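Xcc_ctr_pt (Xanthomonas campestris pv. campestris, PDB 6NJW) is the C-terminal Toprim-containing region of a Class 2 OLD family nuclease, which probably cleaves nucleic acid by a two-metal mechanism. Local coordinates at residues 156-160 / 161-165. Numbering follows the deposited sequence.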
loop_
_atom_site.group_PDB
_atom_site.type_symbol
_atom_site.label_atom_id
_atom_site.label_comp_id
_atom_site.label_asym_id
_atom_site.label_seq_id
_atom_site.Cartn_x
_atom_site.Cartn_y
_atom_site.Cartn_z
ATOM N N PRO A 156 -18.669 17.607 -8.779
ATOM C CA PRO A 156 -20.115 17.773 -8.608
ATOM C C PRO A 156 -20.876 18.059 -9.897
ATOM O O PRO A 156 -22.111 18.108 -9.864
ATOM C CB PRO A 156 -20.202 18.948 -7.628
ATOM C CG PRO A 156 -18.997 19.772 -7.945
ATOM C CD PRO A 156 -17.914 18.802 -8.361
ATOM N N ARG A 157 -20.199 18.195 -11.032
ATOM C CA ARG A 157 -20.860 18.425 -12.311
ATOM C C ARG A 157 -20.555 17.305 -13.310
ATOM O O ARG A 157 -20.402 17.537 -14.512
ATOM C CB ARG A 157 -20.476 19.796 -12.866
ATOM C CG ARG A 157 -21.224 20.962 -12.200
ATOM C CD ARG A 157 -20.465 22.283 -12.272
ATOM N NE ARG A 157 -19.189 22.234 -11.556
ATOM C CZ ARG A 157 -19.010 22.617 -10.290
ATOM N NH1 ARG A 157 -20.035 23.088 -9.582
ATOM N NH2 ARG A 157 -17.798 22.534 -9.729
ATOM N N LEU A 158 -20.461 16.071 -12.824
ATOM C CA LEU A 158 -20.305 14.931 -13.717
ATOM C C LEU A 158 -21.524 14.800 -14.622
ATOM O O LEU A 158 -22.664 15.000 -14.192
ATOM C CB LEU A 158 -20.105 13.631 -12.924
ATOM C CG LEU A 158 -18.714 13.405 -12.317
ATOM C CD1 LEU A 158 -18.686 12.144 -11.476
ATOM C CD2 LEU A 158 -17.637 13.366 -13.415
ATOM N N ARG A 159 -21.276 14.469 -15.886
ATOM C CA ARG A 159 -22.364 14.248 -16.825
ATOM C C ARG A 159 -23.205 13.056 -16.391
ATOM O O ARG A 159 -22.718 12.132 -15.732
ATOM C CB ARG A 159 -21.814 14.020 -18.228
ATOM C CG ARG A 159 -21.100 15.238 -18.786
ATOM C CD ARG A 159 -20.229 14.857 -19.953
ATOM N NE ARG A 159 -21.028 14.544 -21.127
ATOM C CZ ARG A 159 -20.522 14.374 -22.345
ATOM N NH1 ARG A 159 -21.319 14.094 -23.369
ATOM N NH2 ARG A 159 -19.214 14.479 -22.538
ATOM N N ARG A 160 -24.481 13.079 -16.788
ATOM C CA ARG A 160 -25.424 12.066 -16.332
ATOM C C ARG A 160 -24.977 10.668 -16.753
ATOM O O ARG A 160 -25.167 9.698 -16.011
ATOM C CB ARG A 160 -26.825 12.388 -16.863
ATOM C CG ARG A 160 -27.828 11.248 -16.760
ATOM C CD ARG A 160 -28.399 11.103 -15.341
ATOM N NE ARG A 160 -28.282 12.316 -14.525
ATOM C CZ ARG A 160 -28.333 12.327 -13.192
ATOM N NH1 ARG A 160 -28.495 11.191 -12.523
ATOM N NH2 ARG A 160 -28.223 13.471 -12.524
ATOM N N GLU A 161 -24.359 10.547 -17.930
ATOM C CA GLU A 161 -23.845 9.249 -18.367
ATOM C C GLU A 161 -22.849 8.685 -17.360
ATOM O O GLU A 161 -22.901 7.497 -17.015
ATOM C CB GLU A 161 -23.185 9.380 -19.745
ATOM C CG GLU A 161 -24.170 9.461 -20.913
ATOM C CD GLU A 161 -24.471 10.892 -21.354
ATOM O OE1 GLU A 161 -24.454 11.812 -20.498
ATOM O OE2 GLU A 161 -24.722 11.091 -22.568
ATOM N N THR A 162 -21.937 9.530 -16.879
ATOM C CA THR A 162 -20.916 9.067 -15.950
ATOM C C THR A 162 -21.524 8.748 -14.594
ATOM O O THR A 162 -21.131 7.771 -13.947
ATOM C CB THR A 162 -19.822 10.121 -15.816
ATOM O OG1 THR A 162 -19.208 10.323 -17.092
ATOM C CG2 THR A 162 -18.765 9.672 -14.811
ATOM N N LEU A 163 -22.479 9.564 -14.152
ATOM C CA LEU A 163 -23.206 9.256 -12.925
ATOM C C LEU A 163 -23.907 7.909 -13.022
ATOM O O LEU A 163 -23.892 7.125 -12.068
ATOM C CB LEU A 163 -24.208 10.366 -12.625
ATOM C CG LEU A 163 -23.542 11.681 -12.220
ATOM C CD1 LEU A 163 -24.567 12.786 -12.008
ATOM C CD2 LEU A 163 -22.704 11.460 -10.964
ATOM N N ASN A 164 -24.521 7.618 -14.172
ATOM C CA ASN A 164 -25.209 6.341 -14.339
ATOM C C ASN A 164 -24.232 5.177 -14.296
ATOM O O ASN A 164 -24.524 4.137 -13.698
ATOM C CB ASN A 164 -25.993 6.323 -15.654
ATOM C CG ASN A 164 -27.206 7.216 -15.612
ATOM O OD1 ASN A 164 -27.745 7.493 -14.541
ATOM N ND2 ASN A 164 -27.643 7.682 -16.777
ATOM N N ALA A 165 -23.075 5.319 -14.946
ATOM C CA ALA A 165 -22.082 4.253 -14.879
ATOM C C ALA A 165 -21.623 4.041 -13.444
ATOM O O ALA A 165 -21.439 2.902 -13.004
ATOM C CB ALA A 165 -20.894 4.571 -15.785
#
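R159 O accepts the amide of L163 at 3.0 Å, almost straight (168°), and so closes the first turn of helix 160-171, with R159 in the N-cap position. A hydrophobic staple spans this helix start: L158, just before the N-cap R159, packs on L163, four residues after that cap. A weak second bond reaches R159 O from T162 N. One residue further on, N164 N donates to R160 O at 2.9 Å, and the regular i to i+4 pattern is under way. The 156-160 segment, extended at L158 and R159, leads into this helix start from the loop after helix 134-154, on the surface and away from the magnesium site. L158 turns its side chain back over the first turn: its CB lies 3.9 Å from L163 CD2, while L158 CD2 is 4.1 Å from T162 CG2. L158 also touches I151 of helix 134-154, and both L158 and T162 rest on L184 of helix 178-188, joining the turn to its neighbours. In R160, chi1 (166°) sets CG anti to the backbone N, 3.6 Å from N164 ND2. The bends at chi2 and chi3 then swing the guanidinium back, so that L163 CD1 lies over one of its faces, offset toward the rim and 3.8 Å from R160 NH2.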